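Local structure of 3-hydroxyadipyl-CoA dehydrogenase (Escherichia coli, 3MOG) at residues C[51-56]-C[64-69]; C[384-389]-C[449-454]; C[104-109]-C[114-119]. The protein catalyses the NAD-dependent oxidation of 3-hydroxyadipyl-CoA to 3-oxoadipyl-CoA in the degradation of phenylacetate. All coordinates share one frame; numbering follows the deposited sequence.

Contact 1: residues C[51-56]-C[64-69]; sequences RLNSRV and ETCERT
Leu52 and Cys66, whose CA atoms are 6.2 Å from each other, mark the nearest backbone approach of segments 51-56 and 64-69, two helical pieces running almost antiparallel at 169°. The seam between them is apolar and centred on Cys66. With its thiol anti to the backbone N (chi1 -174°), Cys66 reaches across to the neighbouring helix, to two residues one turn apart. Leu52 CB sits 3.9 Å from Cys66 SG; one turn on, Val56 turns its CG2 branch inward, and this methyl meets Cys66 CB at 3.5 Å, with the sulfur a little farther along. Val56 CG2 lies beside its own backbone N, while CG1 is the branch anti to that N.

One turn further along the second helix, Thr69 takes over. Its methyl CG2 comes to 3.7 Å from Leu52 CD1, the two side chains crossing at about a right angle. The other branch, OG1, folds back along its own helix and donates to Thr65 O at 2.6 Å. That carbonyl also accepts from Thr69 N, and the two donors reach it from opposite faces of its plane. Stripping both branches from Thr69 by placing an alanine here would probably leave Leu52 CD1 without its methyl neighbour and Thr65 O without one of its two donors.

Outside the pair, Leu61 of the connecting loop packs on both Leu52 and Cys66, and helix 15-26 receives Leu52 on Glu22 and Thr69 on Ala25 and Ser26. Helices 38-57 and 63-71 form an antiparallel helical hairpin inserted between strands 31-34 and 73-76 of the Rossmann-type NAD-binding domain, as in other 3-hydroxyacyl-CoA dehydrogenases.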
loop_
_atom_site.group_PDB
_atom_site.type_symbol
_atom_site.label_atom_id
_atom_site.label_comp_id
_atom_site.label_asym_id
_atom_site.label_seq_id
_atom_site.Cartn_x
_atom_site.Cartn_y
_atom_site.Cartn_z
ATOM N N ARG C 51 16.599 30.405 33.019
ATOM C CA ARG C 51 15.686 30.971 32.031
ATOM C C ARG C 51 14.731 31.996 32.645
ATOM O O ARG C 51 14.505 33.059 32.061
ATOM C CB ARG C 51 14.914 29.879 31.290
ATOM C CG ARG C 51 15.798 28.981 30.433
ATOM C CD ARG C 51 14.989 28.102 29.503
ATOM N NE ARG C 51 13.918 27.365 30.176
ATOM C CZ ARG C 51 14.030 26.124 30.649
ATOM N NH1 ARG C 51 15.181 25.462 30.552
ATOM N NH2 ARG C 51 12.982 25.543 31.227
ATOM N N LEU C 52 14.191 31.681 33.824
ATOM C CA LEU C 52 13.292 32.597 34.532
ATOM C C LEU C 52 13.989 33.854 35.058
ATOM O O LEU C 52 13.395 34.939 35.060
ATOM C CB LEU C 52 12.587 31.888 35.686
ATOM C CG LEU C 52 11.570 30.796 35.364
ATOM C CD1 LEU C 52 11.075 30.261 36.666
ATOM C CD2 LEU C 52 10.400 31.296 34.517
ATOM N N ASN C 53 15.238 33.703 35.502
ATOM C CA ASN C 53 16.021 34.828 36.003
ATOM C C ASN C 53 16.378 35.832 34.925
ATOM O O ASN C 53 16.414 37.044 35.186
ATOM C CB ASN C 53 17.269 34.360 36.754
ATOM C CG ASN C 53 17.002 34.130 38.233
ATOM O OD1 ASN C 53 17.034 32.998 38.714
ATOM N ND2 ASN C 53 16.718 35.210 38.962
ATOM N N SER C 54 16.613 35.331 33.711
ATOM C CA SER C 54 16.877 36.210 32.576
ATOM C C SER C 54 15.609 36.956 32.130
ATOM O O SER C 54 15.705 38.066 31.605
ATOM C CB SER C 54 17.522 35.452 31.412
ATOM O OG SER C 54 16.542 34.852 30.588
ATOM N N ARG C 55 14.435 36.362 32.355
ATOM C CA ARG C 55 13.157 37.049 32.092
ATOM C C ARG C 55 12.888 38.209 33.066
ATOM O O ARG C 55 12.285 39.215 32.684
ATOM C CB ARG C 55 11.973 36.070 32.074
ATOM C CG ARG C 55 12.070 35.011 30.984
ATOM C CD ARG C 55 10.721 34.597 30.432
ATOM N NE ARG C 55 9.896 33.843 31.374
ATOM C CZ ARG C 55 8.698 34.238 31.805
ATOM N NH1 ARG C 55 8.185 35.387 31.394
ATOM N NH2 ARG C 55 8.008 33.481 32.654
ATOM N N VAL C 56 13.342 38.060 34.312
ATOM C CA VAL C 56 13.279 39.136 35.311
ATOM C C VAL C 56 14.222 40.293 34.968
ATOM O O VAL C 56 13.852 41.467 35.111
ATOM C CB VAL C 56 13.558 38.608 36.744
ATOM C CG1 VAL C 56 13.417 39.715 37.785
ATOM C CG2 VAL C 56 12.608 37.492 37.067
ATOM N N GLU C 64 9.067 38.526 42.278
ATOM C CA GLU C 64 8.214 37.725 43.168
ATOM C C GLU C 64 7.786 36.402 42.527
ATOM O O GLU C 64 7.964 35.329 43.106
ATOM C CB GLU C 64 6.960 38.482 43.587
ATOM C CG GLU C 64 6.001 37.600 44.395
ATOM C CD GLU C 64 4.681 38.269 44.703
ATOM O OE1 GLU C 64 4.696 39.476 45.014
ATOM O OE2 GLU C 64 3.636 37.582 44.674
ATOM N N THR C 65 7.215 36.500 41.334
ATOM C CA THR C 65 6.652 35.341 40.657
ATOM C C THR C 65 7.776 34.402 40.262
ATOM O O THR C 65 7.629 33.189 40.366
ATOM C CB THR C 65 5.748 35.774 39.478
ATOM O OG1 THR C 65 4.652 36.532 40.012
ATOM C CG2 THR C 65 5.187 34.576 38.707
ATOM N N CYS C 66 8.916 34.973 39.879
ATOM C CA CYS C 66 10.118 34.189 39.674
ATOM C C CYS C 66 10.481 33.355 40.895
ATOM O O CYS C 66 10.631 32.128 40.790
ATOM C CB CYS C 66 11.294 35.075 39.309
ATOM S SG CYS C 66 12.760 34.117 38.878
ATOM N N GLU C 67 10.604 34.009 42.049
ATOM C CA GLU C 67 11.062 33.309 43.249
ATOM C C GLU C 67 10.038 32.307 43.772
ATOM O O GLU C 67 10.406 31.221 44.227
ATOM C CB GLU C 67 11.509 34.284 44.351
ATOM C CG GLU C 67 12.433 33.637 45.406
ATOM C CD GLU C 67 13.456 32.655 44.798
ATOM O OE1 GLU C 67 14.390 33.108 44.090
ATOM O OE2 GLU C 67 13.320 31.427 45.036
ATOM N N ARG C 68 8.756 32.660 43.678
ATOM C CA ARG C 68 7.680 31.745 44.081
ATOM C C ARG C 68 7.573 30.506 43.171
ATOM O O ARG C 68 7.269 29.407 43.646
ATOM C CB ARG C 68 6.334 32.464 44.143
ATOM C CG ARG C 68 6.186 33.450 45.281
ATOM C CD ARG C 68 4.827 33.241 45.888
ATOM N NE ARG C 68 4.057 34.471 45.936
ATOM C CZ ARG C 68 2.805 34.548 46.372
ATOM N NH1 ARG C 68 2.169 33.457 46.799
ATOM N NH2 ARG C 68 2.190 35.720 46.374
ATOM N N THR C 69 7.819 30.703 41.876
ATOM C CA THR C 69 7.911 29.601 40.912
ATOM C C THR C 69 9.012 28.607 41.278
ATOM O O THR C 69 8.746 27.408 41.385
ATOM C CB THR C 69 8.131 30.114 39.476
ATOM O OG1 THR C 69 7.067 31.008 39.131
ATOM C CG2 THR C 69 8.172 28.947 38.459
#

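Contact 2: residues C[384-389]-C[449-454]; sequences DYPGML and QHHYGE
The imidazole of His451 carries Pro386 on one face: Pro386 CG stands 3.7 Å from the centroid of the His451 ring and only 10° off its normal, a well-centred CH-pi contact. The same imidazole turns its CD2 atom onto the next ring in sequence, so that His451 CD2 lies over the centre of one face of Tyr452, 3.7 Å above the plane. Pro386, His451 and Tyr452 thus each touch the other two. At the rim of the imidazole, His451 NE2 is hydrogen-bonded to Ser461 OG of the second subunit.

Tyr452 reaches back toward the loop with its hydroxyl end. Its CG lies beside the backbone N (chi1 -67°) and His451 CG anti to its own, and both rings point at the loop, close enough to pack on each other. Tyr452 OH comes 3.4 Å from Tyr385 CE1, with the two tyrosine side chains crossing at about a right angle, and lies 3.7 Å from Pro386 CD. Farther down the ring, Tyr452 CE2 touches Pro386 CB at 4.1 Å. The hydroxyl is not merely packed against carbon: it is hydrogen-bonded to Arg392 NH1, which also binds Pro386 O, so one guanidinium ties the end of the ring to the loop it touches. Arg204 adds a cation-pi interaction with Tyr452.

The loop keeps its shape through a type II beta turn from Tyr385 to Met388, closed by Met388 N to Tyr385 O at 2.8 Å. Leu389 then supplies the N-cap of helix 390-406. The loop leads from edge strand 378-381 of the second sheet into that helix, and probably marks the passage from the reduced Rossmann-fold domain to the last helical domain; it is clasped against the end of helix 438-452 beside a subunit interface of the homotrimer.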
loop_
_atom_site.group_PDB
_atom_site.type_symbol
_atom_site.label_atom_id
_atom_site.label_comp_id
_atom_site.label_asym_id
_atom_site.label_seq_id
_atom_site.Cartn_x
_atom_site.Cartn_y
_atom_site.Cartn_z
ATOM N N ASP C 384 6.810 23.614 -15.495
ATOM C CA ASP C 384 5.382 23.524 -15.775
ATOM C C ASP C 384 4.789 22.307 -15.038
ATOM O O ASP C 384 4.523 21.256 -15.620
ATOM C CB ASP C 384 5.165 23.455 -17.298
ATOM C CG ASP C 384 3.728 23.749 -17.712
ATOM O OD1 ASP C 384 2.906 24.174 -16.875
ATOM O OD2 ASP C 384 3.417 23.550 -18.901
ATOM N N TYR C 385 4.585 22.503 -13.742
ATOM C CA TYR C 385 4.256 21.464 -12.791
ATOM C C TYR C 385 2.787 21.620 -12.364
ATOM O O TYR C 385 2.400 22.683 -11.877
ATOM C CB TYR C 385 5.177 21.662 -11.593
ATOM C CG TYR C 385 5.159 20.614 -10.511
ATOM C CD1 TYR C 385 5.491 19.270 -10.784
ATOM C CD2 TYR C 385 4.898 20.978 -9.187
ATOM C CE1 TYR C 385 5.520 18.327 -9.772
ATOM C CE2 TYR C 385 4.924 20.033 -8.164
ATOM C CZ TYR C 385 5.240 18.712 -8.465
ATOM O OH TYR C 385 5.266 17.778 -7.458
ATOM N N PRO C 386 1.975 20.565 -12.563
ATOM C CA PRO C 386 0.554 20.551 -12.225
ATOM C C PRO C 386 0.276 21.071 -10.819
ATOM O O PRO C 386 0.891 20.616 -9.857
ATOM C CB PRO C 386 0.191 19.068 -12.337
ATOM C CG PRO C 386 1.076 18.553 -13.389
ATOM C CD PRO C 386 2.391 19.296 -13.197
ATOM N N GLY C 387 -0.601 22.067 -10.706
ATOM C CA GLY C 387 -0.958 22.609 -9.404
ATOM C C GLY C 387 0.113 23.492 -8.787
ATOM O O GLY C 387 -0.122 24.130 -7.759
ATOM N N MET C 388 1.283 23.524 -9.428
ATOM C CA MET C 388 2.447 24.308 -9.001
ATOM C C MET C 388 2.834 24.030 -7.545
ATOM O O MET C 388 3.041 22.867 -7.188
ATOM C CB MET C 388 2.260 25.807 -9.320
ATOM C CG MET C 388 1.958 26.087 -10.802
ATOM S SD MET C 388 3.399 25.916 -11.865
ATOM C CE MET C 388 3.894 27.621 -11.816
ATOM N N LEU C 389 2.899 25.061 -6.701
ATOM C CA LEU C 389 3.501 24.898 -5.371
ATOM C C LEU C 389 2.575 25.260 -4.229
ATOM O O LEU C 389 2.241 24.415 -3.394
ATOM C CB LEU C 389 4.806 25.708 -5.256
ATOM C CG LEU C 389 5.970 25.315 -6.170
ATOM C CD1 LEU C 389 7.180 26.201 -5.915
ATOM C CD2 LEU C 389 6.346 23.817 -6.009
ATOM N N GLN C 449 -5.340 14.473 -9.410
ATOM C CA GLN C 449 -5.683 13.047 -9.330
ATOM C C GLN C 449 -5.729 12.426 -10.716
ATOM O O GLN C 449 -5.206 11.339 -10.923
ATOM C CB GLN C 449 -7.035 12.851 -8.614
ATOM C CG GLN C 449 -7.529 11.398 -8.524
ATOM C CD GLN C 449 -9.003 11.295 -8.150
ATOM O OE1 GLN C 449 -9.425 10.330 -7.501
ATOM N NE2 GLN C 449 -9.798 12.294 -8.554
ATOM N N HIS C 450 -6.357 13.119 -11.661
ATOM C CA HIS C 450 -6.348 12.678 -13.048
ATOM C C HIS C 450 -4.928 12.653 -13.649
ATOM O O HIS C 450 -4.526 11.644 -14.219
ATOM C CB HIS C 450 -7.289 13.512 -13.916
ATOM C CG HIS C 450 -7.266 13.109 -15.355
ATOM N ND1 HIS C 450 -7.922 11.987 -15.820
ATOM C CD2 HIS C 450 -6.626 13.645 -16.423
ATOM C CE1 HIS C 450 -7.700 11.858 -17.116
ATOM N NE2 HIS C 450 -6.918 12.850 -17.505
ATOM N N HIS C 451 -4.174 13.740 -13.499
ATOM C CA HIS C 451 -2.841 13.815 -14.080
ATOM C C HIS C 451 -1.914 12.698 -13.587
ATOM O O HIS C 451 -1.268 12.022 -14.390
ATOM C CB HIS C 451 -2.181 15.162 -13.802
ATOM C CG HIS C 451 -0.876 15.326 -14.513
ATOM N ND1 HIS C 451 -0.786 15.885 -15.770
ATOM C CD2 HIS C 451 0.385 14.975 -14.164
ATOM C CE1 HIS C 451 0.475 15.873 -16.164
ATOM N NE2 HIS C 451 1.207 15.328 -15.204
ATOM N N TYR C 452 -1.860 12.524 -12.268
ATOM C CA TYR C 452 -0.973 11.546 -11.651
ATOM C C TYR C 452 -1.553 10.138 -11.516
ATOM O O TYR C 452 -0.793 9.191 -11.388
ATOM C CB TYR C 452 -0.500 12.046 -10.290
ATOM C CG TYR C 452 0.390 13.239 -10.411
ATOM C CD1 TYR C 452 1.700 13.103 -10.875
ATOM C CD2 TYR C 452 -0.081 14.516 -10.089
ATOM C CE1 TYR C 452 2.514 14.197 -11.020
ATOM C CE2 TYR C 452 0.725 15.621 -10.217
ATOM C CZ TYR C 452 2.021 15.461 -10.687
ATOM O OH TYR C 452 2.834 16.558 -10.793
ATOM N N GLY C 453 -2.881 10.013 -11.532
ATOM C CA GLY C 453 -3.565 8.713 -11.349
ATOM C C GLY C 453 -3.264 8.105 -9.991
ATOM O O GLY C 453 -3.206 6.885 -9.837
ATOM N N GLU C 454 -3.046 8.971 -9.010
ATOM C CA GLU C 454 -2.671 8.552 -7.674
ATOM C C GLU C 454 -3.826 8.772 -6.721
ATOM O O GLU C 454 -4.457 9.824 -6.725
ATOM C CB GLU C 454 -1.466 9.342 -7.178
ATOM C CG GLU C 454 -0.149 8.953 -7.850
ATOM C CD GLU C 454 0.985 9.872 -7.452
ATOM O OE1 GLU C 454 1.140 10.164 -6.246
ATOM O OE2 GLU C 454 1.726 10.302 -8.349
#

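Contact 3: residues C[104-109]-C[114-119]; sequences AQLAEV and TLLTTN
Leu106 against Leu116 is a small apolar helix-on-sheet contact inside the beta-alpha-beta unit made by strand 87-90, helix 96-109 and strand 115-118 of the NAD-binding domain. It sits where the last turns of the helix lie over the strand that follows a short loop later. The CA atoms of Leu106 and Leu116 are 8.0 Å apart, and the two segments together bury 104 Å² against each other.

Both leucines aim their CB at the opposite element, and it is a branch of Leu116 that does the reaching. Its CD2 methyl comes to 4.1 Å from Leu106 CB, touching the root of that side chain. The other methyl, Leu116 CD1, passes near the helix backbone, 4.5 Å from Ala107 N. Ala107 itself contributes main chain here, since its CB points away from the strand. With CG beside the backbone N (chi1 -64°), Leu116 sets both methyls under the helix, against Leu106, with CD1 also brushing the backbone at Ala107.

Other residues complete the layer. Leu116 also packs on Phe103, one turn back on the same helix, and on Val88 of the adjacent parallel strand, while Leu106 continues onto Leu82. The strand is placed by its own backbone hydrogen bonds, Leu116 pairing with Arg137 and Ala139, and Leu115 with Asp86 and Val88.

Chemically, the two segments meet through hydrocarbon packing, without a polar link between them. The grip is therefore undirected: it depends on methyl groups being shut away from water, while hydrogen bonding within the sheet fixes the strand beneath the helix.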
loop_
_atom_site.group_PDB
_atom_site.type_symbol
_atom_site.label_atom_id
_atom_site.label_comp_id
_atom_site.label_asym_id
_atom_site.label_seq_id
_atom_site.Cartn_x
_atom_site.Cartn_y
_atom_site.Cartn_z
ATOM N N ALA C 104 1.702 1.480 34.984
ATOM C CA ALA C 104 1.354 0.391 35.891
ATOM C C ALA C 104 1.818 0.714 37.317
ATOM O O ALA C 104 1.063 0.547 38.278
ATOM C CB ALA C 104 1.967 -0.917 35.406
ATOM N N GLN C 105 3.049 1.203 37.440
ATOM C CA GLN C 105 3.589 1.616 38.732
ATOM C C GLN C 105 2.829 2.801 39.360
ATOM O O GLN C 105 2.622 2.828 40.573
ATOM C CB GLN C 105 5.081 1.923 38.607
ATOM C CG GLN C 105 5.857 1.723 39.905
ATOM C CD GLN C 105 7.368 1.855 39.738
ATOM O OE1 GLN C 105 8.125 1.618 40.682
ATOM N NE2 GLN C 105 7.813 2.235 38.539
ATOM N N LEU C 106 2.402 3.761 38.536
ATOM C CA LEU C 106 1.652 4.926 39.022
ATOM C C LEU C 106 0.217 4.584 39.395
ATOM O O LEU C 106 -0.421 5.317 40.144
ATOM C CB LEU C 106 1.642 6.047 37.982
ATOM C CG LEU C 106 2.946 6.702 37.527
ATOM C CD1 LEU C 106 2.667 7.446 36.244
ATOM C CD2 LEU C 106 3.507 7.651 38.580
ATOM N N ALA C 107 -0.298 3.483 38.859
ATOM C CA ALA C 107 -1.642 3.023 39.218
ATOM C C ALA C 107 -1.750 2.592 40.690
ATOM O O ALA C 107 -2.762 2.866 41.339
ATOM C CB ALA C 107 -2.105 1.913 38.286
ATOM N N GLU C 108 -0.702 1.948 41.212
ATOM C CA GLU C 108 -0.654 1.559 42.640
ATOM C C GLU C 108 -0.221 2.669 43.589
ATOM O O GLU C 108 -0.810 2.820 44.658
ATOM C CB GLU C 108 0.185 0.298 42.889
ATOM C CG GLU C 108 1.034 -0.176 41.731
ATOM C CD GLU C 108 0.779 -1.640 41.433
ATOM O OE1 GLU C 108 -0.411 -2.032 41.399
ATOM O OE2 GLU C 108 1.754 -2.399 41.238
ATOM N N VAL C 109 0.804 3.424 43.188
ATOM C CA VAL C 109 1.324 4.574 43.946
ATOM C C VAL C 109 0.253 5.645 44.229
ATOM O O VAL C 109 0.073 6.049 45.370
ATOM C CB VAL C 109 2.570 5.198 43.231
ATOM C CG1 VAL C 109 2.894 6.591 43.762
ATOM C CG2 VAL C 109 3.784 4.282 43.357
ATOM N N THR C 114 -6.531 10.273 40.571
ATOM C CA THR C 114 -5.415 11.064 40.064
ATOM C C THR C 114 -5.329 10.908 38.551
ATOM O O THR C 114 -5.328 9.787 38.032
ATOM C CB THR C 114 -4.088 10.674 40.774
ATOM O OG1 THR C 114 -3.995 11.400 42.005
ATOM C CG2 THR C 114 -2.846 10.982 39.919
ATOM N N LEU C 115 -5.286 12.040 37.852
ATOM C CA LEU C 115 -5.178 12.056 36.392
ATOM C C LEU C 115 -3.766 11.651 35.981
ATOM O O LEU C 115 -2.782 12.147 36.526
ATOM C CB LEU C 115 -5.538 13.440 35.850
ATOM C CG LEU C 115 -6.737 14.161 36.501
ATOM C CD1 LEU C 115 -6.891 15.567 35.948
ATOM C CD2 LEU C 115 -8.051 13.392 36.352
ATOM N N LEU C 116 -3.678 10.708 35.054
ATOM C CA LEU C 116 -2.399 10.167 34.624
ATOM C C LEU C 116 -2.206 10.471 33.156
ATOM O O LEU C 116 -2.838 9.876 32.295
ATOM C CB LEU C 116 -2.326 8.655 34.869
ATOM C CG LEU C 116 -2.381 8.107 36.294
ATOM C CD1 LEU C 116 -2.224 6.577 36.280
ATOM C CD2 LEU C 116 -1.329 8.764 37.164
ATOM N N THR C 117 -1.344 11.422 32.853
ATOM C CA THR C 117 -1.245 11.843 31.480
ATOM C C THR C 117 0.141 11.659 30.920
ATOM O O THR C 117 1.120 11.529 31.665
ATOM C CB THR C 117 -1.697 13.297 31.299
ATOM O OG1 THR C 117 -0.787 14.169 31.968
ATOM C CG2 THR C 117 -3.091 13.504 31.863
ATOM N N THR C 118 0.216 11.637 29.597
ATOM C CA THR C 118 1.495 11.566 28.916
ATOM C C THR C 118 1.611 12.657 27.856
ATOM O O THR C 118 0.615 13.042 27.229
ATOM C CB THR C 118 1.741 10.163 28.302
ATOM O OG1 THR C 118 2.941 10.182 27.519
ATOM C CG2 THR C 118 0.597 9.748 27.446
ATOM N N ASN C 119 2.832 13.155 27.688
ATOM C CA ASN C 119 3.154 14.173 26.692
ATOM C C ASN C 119 3.437 13.544 25.334
ATOM O O ASN C 119 3.764 14.245 24.395
ATOM C CB ASN C 119 4.370 15.012 27.158
ATOM C CG ASN C 119 4.789 16.086 26.137
ATOM O OD1 ASN C 119 3.959 16.823 25.606
ATOM N ND2 ASN C 119 6.081 16.155 25.850
#

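How the contacts relate
From the N terminus, contact 1 comes first, closing the seven-residue connection between helices 38-57 and 63-71. Contact 3 follows, closing the still shorter four-residue connection between helix 96-109 and strand 115-118. Contact 2 comes last and spans 59 mostly helical residues, bringing the loop after strand 378-381 up to the end of helix 438-452. The three lie in series, with none enclosed by or crossing another. Contacts 1 and 3 both belong to the NAD-binding domain, yet their centres are 30 Å apart. Contact 2 lies on the other side of the chain's centre, its centre 53 Å from that of contact 1.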